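Local coordinates for protein binary enterotoxin of Clostridium perfringens component a (PDB 5WTZ) that binds NAD+ and probably transfers its ADP-ribose group to actin, as the enzymatic component of a two-part clostridial enterotoxin, at residues S56-F61 with T399-E404; L214-D219 with E293-Y298. All coordinates share one frame; numbering follows the deposited sequence.

Interaction 1 of 2, residues S56-F61 with T399-E404; sequences SIKKKF and TEYYDE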
ATOM      1  N   SER A  56      -2.753  10.018   8.277  1.00 19.75           N
ATOM      2  CA  SER A  56      -2.467  10.000   6.844  1.00 25.54           C
ATOM      3  C   SER A  56      -3.299   8.928   6.150  1.00 21.21           C
ATOM      4  O   SER A  56      -3.744   9.110   5.026  1.00 21.81           O
ATOM      5  CB  SER A  56      -0.981   9.759   6.575  1.00 26.98           C
ATOM      6  OG  SER A  56      -0.632   8.405   6.803  1.00 25.27           O
ATOM      7  N   ILE A  57      -3.517   7.819   6.852  1.00 22.19           N
ATOM      8  CA  ILE A  57      -4.332   6.725   6.338  1.00 21.70           C
ATOM      9  C   ILE A  57      -5.818   7.095   6.254  1.00 19.99           C
ATOM     10  O   ILE A  57      -6.443   6.929   5.188  1.00 20.99           O
ATOM     11  CB  ILE A  57      -4.137   5.466   7.204  1.00 19.81           C
ATOM     12  CG1 ILE A  57      -2.703   4.960   7.013  1.00 21.99           C
ATOM     13  CG2 ILE A  57      -5.157   4.401   6.837  1.00 20.25           C
ATOM     14  CD1 ILE A  57      -2.320   3.756   7.873  1.00 20.16           C
ATOM     15  N   LYS A  58      -6.371   7.592   7.362  1.00 19.39           N
ATOM     16  CA  LYS A  58      -7.735   8.131   7.412  1.00 23.17           C
ATOM     17  C   LYS A  58      -7.988   9.080   6.250  1.00 21.08           C
ATOM     18  O   LYS A  58      -8.983   8.959   5.525  1.00 23.99           O
ATOM     19  CB  LYS A  58      -7.984   8.887   8.725  1.00 17.76           C
ATOM     20  CG  LYS A  58      -8.102   8.039   9.978  1.00 18.03           C
ATOM     21  CD  LYS A  58      -8.162   8.946  11.204  1.00 25.71           C
ATOM     22  CE  LYS A  58      -8.301   8.144  12.488  1.00 32.41           C
ATOM     23  NZ  LYS A  58      -9.627   7.473  12.558  1.00 26.81           N
ATOM     24  N   LYS A  59      -7.074  10.034   6.080  1.00 18.85           N
ATOM     25  CA  LYS A  59      -7.281  11.122   5.147  1.00 27.46           C
ATOM     26  C   LYS A  59      -7.290  10.631   3.705  1.00 27.76           C
ATOM     27  O   LYS A  59      -8.154  11.012   2.921  1.00 21.35           O
ATOM     28  CB  LYS A  59      -6.202  12.193   5.321  1.00 24.62           C
ATOM     29  CG  LYS A  59      -6.410  13.425   4.459  1.00 27.42           C
ATOM     30  CD  LYS A  59      -5.165  14.298   4.462  1.00 33.67           C
ATOM     31  CE  LYS A  59      -5.322  15.510   3.538  1.00 40.30           C
ATOM     32  NZ  LYS A  59      -6.541  16.290   3.866  1.00 49.01           N
ATOM     33  N   LYS A  60      -6.331   9.785   3.352  1.00 21.16           N
ATOM     34  CA  LYS A  60      -6.203   9.394   1.957  1.00 24.48           C
ATOM     35  C   LYS A  60      -7.306   8.428   1.523  1.00 22.80           C
ATOM     36  O   LYS A  60      -7.622   8.355   0.339  1.00 25.00           O
ATOM     37  CB  LYS A  60      -4.820   8.795   1.688  1.00 24.68           C
ATOM     38  CG  LYS A  60      -4.504   7.476   2.338  1.00 20.94           C
ATOM     39  CD  LYS A  60      -3.002   7.259   2.194  1.00 28.52           C
ATOM     40  CE  LYS A  60      -2.565   5.840   2.455  1.00 26.27           C
ATOM     41  NZ  LYS A  60      -1.064   5.792   2.409  1.00 25.61           N
ATOM     42  N   PHE A  61      -7.913   7.717   2.470  1.00 19.27           N
ATOM     43  CA  PHE A  61      -9.020   6.821   2.113  1.00 21.81           C
ATOM     44  C   PHE A  61     -10.411   7.444   2.314  1.00 26.21           C
ATOM     45  O   PHE A  61     -11.424   6.818   2.006  1.00 24.44           O
ATOM     46  CB  PHE A  61      -8.920   5.528   2.907  1.00 21.04           C
ATOM     47  CG  PHE A  61      -7.803   4.631   2.459  1.00 18.47           C
ATOM     48  CD1 PHE A  61      -7.862   4.005   1.226  1.00 17.31           C
ATOM     49  CD2 PHE A  61      -6.692   4.425   3.268  1.00 19.95           C
ATOM     50  CE1 PHE A  61      -6.833   3.176   0.790  1.00 17.31           C
ATOM     51  CE2 PHE A  61      -5.656   3.592   2.839  1.00 21.95           C
ATOM     52  CZ  PHE A  61      -5.737   2.970   1.597  1.00 19.79           C
ATOM     53  N   THR A 399      -4.693  -4.511   6.818  1.00 19.48           N
ATOM     54  CA  THR A 399      -4.389  -3.441   7.753  1.00 18.35           C
ATOM     55  C   THR A 399      -5.666  -2.714   8.176  1.00 22.36           C
ATOM     56  O   THR A 399      -6.352  -2.100   7.355  1.00 20.41           O
ATOM     57  CB  THR A 399      -3.397  -2.434   7.149  1.00 18.75           C
ATOM     58  OG1 THR A 399      -2.183  -3.105   6.792  1.00 23.90           O
ATOM     59  CG2 THR A 399      -3.082  -1.339   8.142  1.00 22.50           C
ATOM     60  N   GLU A 400      -5.995  -2.785   9.457  1.00 18.38           N
ATOM     61  CA  GLU A 400      -7.215  -2.138   9.926  1.00 24.22           C
ATOM     62  C   GLU A 400      -7.015  -0.639  10.143  1.00 24.97           C
ATOM     63  O   GLU A 400      -5.942  -0.199  10.557  1.00 24.16           O
ATOM     64  CB  GLU A 400      -7.703  -2.800  11.212  1.00 33.23           C
ATOM     65  CG  GLU A 400      -6.684  -2.752  12.334  1.00 44.83           C
ATOM     66  CD  GLU A 400      -7.188  -3.380  13.617  1.00 60.94           C
ATOM     67  OE1 GLU A 400      -8.212  -2.895  14.148  1.00 61.19           O
ATOM     68  OE2 GLU A 400      -6.556  -4.353  14.092  1.00 61.31           O
ATOM     69  N   TYR A 401      -8.036   0.156   9.837  1.00 18.15           N
ATOM     70  CA  TYR A 401      -8.079   1.514  10.380  1.00 27.40           C
ATOM     71  C   TYR A 401      -9.518   1.861  10.687  1.00 20.01           C
ATOM     72  O   TYR A 401     -10.437   1.184  10.239  1.00 26.66           O
ATOM     73  CB  TYR A 401      -7.451   2.535   9.420  1.00 22.45           C
ATOM     74  CG  TYR A 401      -8.408   3.145   8.418  1.00 22.56           C
ATOM     75  CD1 TYR A 401      -8.757   2.455   7.273  1.00 20.91           C
ATOM     76  CD2 TYR A 401      -8.953   4.425   8.619  1.00 23.59           C
ATOM     77  CE1 TYR A 401      -9.628   3.013   6.330  1.00 19.42           C
ATOM     78  CE2 TYR A 401      -9.833   4.984   7.688  1.00 24.60           C
ATOM     79  CZ  TYR A 401     -10.156   4.268   6.549  1.00 24.59           C
ATOM     80  OH  TYR A 401     -11.023   4.797   5.621  1.00 25.60           O
ATOM     81  N   TYR A 402      -9.709   2.905  11.469  1.00 19.95           N
ATOM     82  CA  TYR A 402     -11.046   3.283  11.882  1.00 27.69           C
ATOM     83  C   TYR A 402     -11.553   4.471  11.078  1.00 29.48           C
ATOM     84  O   TYR A 402     -11.026   5.575  11.201  1.00 24.92           O
ATOM     85  CB  TYR A 402     -11.073   3.600  13.378  1.00 24.59           C
ATOM     86  CG  TYR A 402     -12.451   3.955  13.871  1.00 23.61           C
ATOM     87  CD1 TYR A 402     -13.448   2.985  13.973  1.00 30.59           C
ATOM     88  CD2 TYR A 402     -12.772   5.260  14.203  1.00 25.64           C
ATOM     89  CE1 TYR A 402     -14.722   3.309  14.418  1.00 27.61           C
ATOM     90  CE2 TYR A 402     -14.044   5.595  14.654  1.00 30.90           C
ATOM     91  CZ  TYR A 402     -15.013   4.621  14.758  1.00 29.73           C
ATOM     92  OH  TYR A 402     -16.272   4.970  15.203  1.00 32.00           O
ATOM     93  N   ASP A 403     -12.559   4.224  10.240  1.00 23.88           N
ATOM     94  CA  ASP A 403     -13.264   5.296   9.533  1.00 24.08           C
ATOM     95  C   ASP A 403     -14.294   5.887  10.475  1.00 29.14           C
ATOM     96  O   ASP A 403     -15.351   5.290  10.703  1.00 24.46           O
ATOM     97  CB  ASP A 403     -13.940   4.777   8.253  1.00 21.61           C
ATOM     98  CG  ASP A 403     -14.560   5.903   7.407  1.00 25.91           C
ATOM     99  OD1 ASP A 403     -14.690   7.047   7.896  1.00 23.92           O
ATOM    100  OD2 ASP A 403     -14.916   5.639   6.240  1.00 25.18           O
ATOM    101  N   GLU A 404     -13.990   7.067  11.005  1.00 30.60           N
ATOM    102  CA  GLU A 404     -14.805   7.696  12.039  1.00 28.15           C
ATOM    103  C   GLU A 404     -15.964   8.488  11.459  1.00 29.30           C
ATOM    104  O   GLU A 404     -16.818   8.982  12.191  1.00 27.99           O
ATOM    105  CB  GLU A 404     -13.939   8.614  12.915  1.00 25.98           C
ATOM    106  CG  GLU A 404     -13.551   9.957  12.283  1.00 28.74           C
ATOM    107  CD  GLU A 404     -12.427   9.853  11.255  1.00 44.53           C
ATOM    108  OE1 GLU A 404     -11.700   8.833  11.234  1.00 43.78           O
ATOM    109  OE2 GLU A 404     -12.268  10.805  10.460  1.00 47.43           O
TER
HETATM  110  O   HOH W   1     -11.230   7.492   5.900  1.00 21.52           O
HETATM  111  O   HOH W   2     -13.043   4.733   3.843  1.00 20.26           O
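Tyr401 lies with one ring face under the CG2 methyl of Ile57, a CH-pi contact in which that methyl sits 4.2 Å from the centroid of the Tyr401 ring and 26° off its normal. With CG2 of Ile57 anti to the backbone N, this branch is the one laid on the ring. Farther out, CB of Phe61 packs 3.5 Å from Tyr401 OH, and CG of Lys58 approaches CD2 of the same ring. Here the C-terminal end of helix 36-61, from the N-terminal ADP-ribosyltransferase-like half, meets strand 391-403 of the NAD-binding half, an interdomain helix-on-sheet packing; the axes of residues 56-61 and 399-403 cross at -70°. Two waters hold the tyrosine hydroxyl: one is shared with Lys58 O, the other with Phe61 O and Asp403 OD2. Lys58 makes the polar part of the contact. A bend at its last torsion (chi4 -68°) turns NZ to Tyr402 O at 2.7 Å, met in the carbonyl plane, and to Glu404 OE1 at 2.8 Å, a salt bridge on the anti side, well out of the carboxylate plane. Glu404 OE2 is taken by Tyr66 OH, so the two carboxylate oxygens are anchored separately. Phe61 O also accepts from Arg300, a residue of the NAD site.

Interaction 2 of 2, residues L214-D219 with E293-Y298; sequences LNFEND and EDIITY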
ATOM      1  N   LEU A 214       4.114   3.421  -8.502  1.00 17.22           N
ATOM      2  CA  LEU A 214       3.186   4.403  -9.077  1.00 21.28           C
ATOM      3  C   LEU A 214       1.838   4.240  -8.379  1.00 20.96           C
ATOM      4  O   LEU A 214       1.154   3.215  -8.510  1.00 19.76           O
ATOM      5  CB  LEU A 214       3.056   4.232 -10.591  1.00 23.69           C
ATOM      6  CG  LEU A 214       2.178   5.244 -11.343  1.00 24.38           C
ATOM      7  CD1 LEU A 214       2.731   6.650 -11.247  1.00 25.21           C
ATOM      8  CD2 LEU A 214       1.999   4.840 -12.796  1.00 20.02           C
ATOM      9  N   ASN A 215       1.486   5.249  -7.599  1.00 20.17           N
ATOM     10  CA  ASN A 215       0.346   5.183  -6.696  1.00 20.38           C
ATOM     11  C   ASN A 215      -0.189   6.598  -6.537  1.00 18.97           C
ATOM     12  O   ASN A 215       0.403   7.411  -5.834  1.00 16.32           O
ATOM     13  CB  ASN A 215       0.761   4.586  -5.347  1.00 18.69           C
ATOM     14  CG  ASN A 215      -0.413   4.386  -4.404  1.00 17.42           C
ATOM     15  OD1 ASN A 215      -1.543   4.814  -4.687  1.00 19.46           O
ATOM     16  ND2 ASN A 215      -0.145   3.767  -3.253  1.00 17.41           N
ATOM     17  N   PHE A 216      -1.292   6.907  -7.208  1.00 19.02           N
ATOM     18  CA  PHE A 216      -1.767   8.288  -7.245  1.00 22.31           C
ATOM     19  C   PHE A 216      -2.407   8.755  -5.936  1.00 23.06           C
ATOM     20  O   PHE A 216      -2.431   9.954  -5.664  1.00 23.21           O
ATOM     21  CB  PHE A 216      -2.747   8.462  -8.409  1.00 21.80           C
ATOM     22  CG  PHE A 216      -2.114   8.211  -9.740  1.00 22.95           C
ATOM     23  CD1 PHE A 216      -1.011   8.957 -10.130  1.00 27.49           C
ATOM     24  CD2 PHE A 216      -2.597   7.233 -10.587  1.00 27.59           C
ATOM     25  CE1 PHE A 216      -0.402   8.729 -11.346  1.00 26.76           C
ATOM     26  CE2 PHE A 216      -1.988   6.998 -11.811  1.00 24.93           C
ATOM     27  CZ  PHE A 216      -0.891   7.750 -12.185  1.00 18.91           C
ATOM     28  N   GLU A 217      -2.878   7.804  -5.125  1.00 21.08           N
ATOM     29  CA  GLU A 217      -3.636   8.081  -3.891  1.00 23.34           C
ATOM     30  C   GLU A 217      -4.724   9.150  -4.133  1.00 20.22           C
ATOM     31  O   GLU A 217      -5.770   8.802  -4.689  1.00 19.16           O
ATOM     32  CB  GLU A 217      -2.681   8.457  -2.733  1.00 20.45           C
ATOM     33  CG  GLU A 217      -1.795   7.245  -2.350  1.00 23.61           C
ATOM     34  CD  GLU A 217      -1.039   7.392  -1.038  1.00 21.93           C
ATOM     35  OE1 GLU A 217      -0.790   8.529  -0.606  1.00 23.25           O
ATOM     36  OE2 GLU A 217      -0.692   6.353  -0.452  1.00 23.82           O
ATOM     37  N   ASN A 218      -4.505  10.412  -3.743  1.00 19.78           N
ATOM     38  CA  ASN A 218      -5.527  11.465  -3.917  1.00 18.72           C
ATOM     39  C   ASN A 218      -5.233  12.413  -5.084  1.00 22.11           C
ATOM     40  O   ASN A 218      -5.984  13.376  -5.325  1.00 22.52           O
ATOM     41  CB  ASN A 218      -5.692  12.309  -2.639  1.00 19.18           C
ATOM     42  CG  ASN A 218      -6.131  11.485  -1.432  1.00 27.71           C
ATOM     43  OD1 ASN A 218      -5.570  11.620  -0.352  1.00 34.51           O
ATOM     44  ND2 ASN A 218      -7.144  10.643  -1.612  1.00 24.34           N
ATOM     45  N   ASP A 219      -4.153  12.137  -5.813  1.00 22.11           N
ATOM     46  CA  ASP A 219      -3.681  13.024  -6.882  1.00 23.64           C
ATOM     47  C   ASP A 219      -4.497  12.829  -8.159  1.00 20.90           C
ATOM     48  O   ASP A 219      -4.096  12.061  -9.024  1.00 19.76           O
ATOM     49  CB  ASP A 219      -2.197  12.753  -7.164  1.00 26.43           C
ATOM     50  CG  ASP A 219      -1.541  13.822  -8.030  1.00 31.28           C
ATOM     51  OD1 ASP A 219      -2.245  14.690  -8.599  1.00 26.03           O
ATOM     52  OD2 ASP A 219      -0.294  13.775  -8.155  1.00 28.72           O
ATOM     53  N   GLU A 293       2.959  -0.182 -17.092  1.00 15.23           N
ATOM     54  CA  GLU A 293       3.886  -0.137 -15.957  1.00 18.65           C
ATOM     55  C   GLU A 293       3.120  -0.506 -14.698  1.00 24.21           C
ATOM     56  O   GLU A 293       1.901  -0.271 -14.623  1.00 18.37           O
ATOM     57  CB  GLU A 293       4.499   1.250 -15.796  1.00 25.11           C
ATOM     58  CG  GLU A 293       3.464   2.327 -15.458  1.00 29.54           C
ATOM     59  CD  GLU A 293       4.048   3.724 -15.509  1.00 32.71           C
ATOM     60  OE1 GLU A 293       5.134   3.932 -14.932  1.00 28.30           O
ATOM     61  OE2 GLU A 293       3.435   4.605 -16.149  1.00 28.50           O
ATOM     62  N   ASP A 294       3.827  -1.061 -13.713  1.00 19.99           N
ATOM     63  CA  ASP A 294       3.218  -1.452 -12.446  1.00 19.23           C
ATOM     64  C   ASP A 294       2.507  -0.241 -11.870  1.00 14.95           C
ATOM     65  O   ASP A 294       3.063   0.867 -11.847  1.00 17.32           O
ATOM     66  CB  ASP A 294       4.252  -1.979 -11.443  1.00 16.59           C
ATOM     67  CG  ASP A 294       4.747  -3.394 -11.772  1.00 20.24           C
ATOM     68  OD1 ASP A 294       4.726  -3.804 -12.957  1.00 20.28           O
ATOM     69  OD2 ASP A 294       5.186  -4.088 -10.832  1.00 31.24           O
ATOM     70  N   ILE A 295       1.274  -0.454 -11.426  1.00 15.05           N
ATOM     71  CA  ILE A 295       0.465   0.610 -10.846  1.00 19.92           C
ATOM     72  C   ILE A 295      -0.298   0.051  -9.637  1.00 18.85           C
ATOM     73  O   ILE A 295      -0.617  -1.145  -9.575  1.00 15.47           O
ATOM     74  CB  ILE A 295      -0.509   1.234 -11.900  1.00 16.65           C
ATOM     75  CG1 ILE A 295      -1.117   2.542 -11.383  1.00 19.69           C
ATOM     76  CG2 ILE A 295      -1.567   0.234 -12.377  1.00 14.71           C
ATOM     77  CD1 ILE A 295      -1.818   3.381 -12.478  1.00 17.35           C
ATOM     78  N   ILE A 296      -0.527   0.904  -8.651  1.00 13.36           N
ATOM     79  CA  ILE A 296      -1.423   0.588  -7.547  1.00 15.49           C
ATOM     80  C   ILE A 296      -2.846   1.047  -7.903  1.00 15.48           C
ATOM     81  O   ILE A 296      -3.045   2.178  -8.351  1.00 18.50           O
ATOM     82  CB  ILE A 296      -0.970   1.265  -6.230  1.00 14.86           C
ATOM     83  CG1 ILE A 296       0.415   0.742  -5.798  1.00 20.28           C
ATOM     84  CG2 ILE A 296      -2.035   1.063  -5.160  1.00 15.63           C
ATOM     85  CD1 ILE A 296       0.512  -0.804  -5.774  1.00 18.42           C
ATOM     86  N   THR A 297      -3.839   0.176  -7.728  1.00 12.63           N
ATOM     87  CA  THR A 297      -5.228   0.594  -7.916  1.00 15.08           C
ATOM     88  C   THR A 297      -6.085   0.096  -6.740  1.00 15.04           C
ATOM     89  O   THR A 297      -5.632  -0.715  -5.945  1.00 17.35           O
ATOM     90  CB  THR A 297      -5.797   0.104  -9.263  1.00 12.85           C
ATOM     91  OG1 THR A 297      -7.018   0.802  -9.541  1.00 18.13           O
ATOM     92  CG2 THR A 297      -6.012  -1.440  -9.275  1.00 10.66           C
ATOM     93  N   TYR A 298      -7.312   0.597  -6.633  1.00 12.91           N
ATOM     94  CA  TYR A 298      -8.145   0.412  -5.435  1.00 15.14           C
ATOM     95  C   TYR A 298      -9.550  -0.103  -5.735  1.00 17.15           C
ATOM     96  O   TYR A 298     -10.084   0.093  -6.818  1.00 14.37           O
ATOM     97  CB  TYR A 298      -8.268   1.738  -4.663  1.00 19.74           C
ATOM     98  CG  TYR A 298      -6.946   2.346  -4.221  1.00 15.88           C
ATOM     99  CD1 TYR A 298      -6.229   3.200  -5.073  1.00 19.38           C
ATOM    100  CD2 TYR A 298      -6.418   2.069  -2.962  1.00 15.45           C
ATOM    101  CE1 TYR A 298      -5.016   3.759  -4.669  1.00 19.72           C
ATOM    102  CE2 TYR A 298      -5.209   2.621  -2.545  1.00 14.27           C
ATOM    103  CZ  TYR A 298      -4.514   3.445  -3.404  1.00 18.57           C
ATOM    104  OH  TYR A 298      -3.331   3.985  -2.975  1.00 17.26           O
TER
HETATM  105  O   HOH W   3       4.663   1.168  -9.846  1.00 32.18           O
HETATM  106  O   HOH W   4      -1.894   3.978  -0.762  1.00 20.67           O
HETATM  107  O   HOH W   5      -2.959   4.852  -8.201  1.00 18.65           O
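Asn215 meets Tyr298 through its amide oxygen: Tyr298 OH donates to Asn215 OD1 at 2.6 Å, in the carbonyl plane and on a lone pair, while the amide and ring planes stand 41° apart. CG of Asn215 is anti to the backbone N (chi1 -175°), which carries the amide across Ile296 to the tyrosine; on the way Asn215 CG rests 3.7 Å from Ile296 CB. Asn215 OD1 also takes a weak bond from Glu217 N in its own loop. One water, in the plane of the Tyr298 ring, accepts from Asn215 ND2 and donates to both Tyr298 OH and Glu217 OE2; that carboxylate oxygen has a second partner in Lys60. The backbones share one direct bond, Ile296 N to Leu214 O at 2.9 Å, nearly straight at 165°. Two more waters fill in around it, bridging Leu214 N to Asp294 O and Phe216 N to Ile296 O. Among the apolar contacts, Ile295 CD1 touches Phe216 CE2 at 3.7 Å. Leu214 CD2 also lies against the carboxylate of Glu293, whose OE2 is bonded to Trp226 NE1. The loop leads from strand 201-211 through a type II' turn at Phe216-Asp219 into helix 220-237, whose Trp226 packs on Leu214, Phe216 and Ile295, while strand 295-301 runs antiparallel beside strand 358-364 at one edge of the sheet.

Interactions 1 and 2 have centres about 17 Å apart and both reach the five-stranded mixed sheet of the NAD-binding half: 399-404 belongs largely to strand 391-403, and 293-298 includes the start of 295-301, one of the two edge strands. Along the chain the order is 56-61, 214-219, 293-298, 399-404, so both segments of interaction 2 fall between those of interaction 1. They also touch directly. Besides the Lys60-Glu217 salt bridge, Lys60 O probably accepts a hydrogen bond from Asn218 ND2 at 3.0 Å, and Phe61 CE1 packs 3.7 Å from Tyr298 CE2. Helix 36-61 and the loop entering helix 220-237 thus probably help join the two halves close to Arg300 and, next to Tyr298, Arg299, both seen at the dinucleotide site.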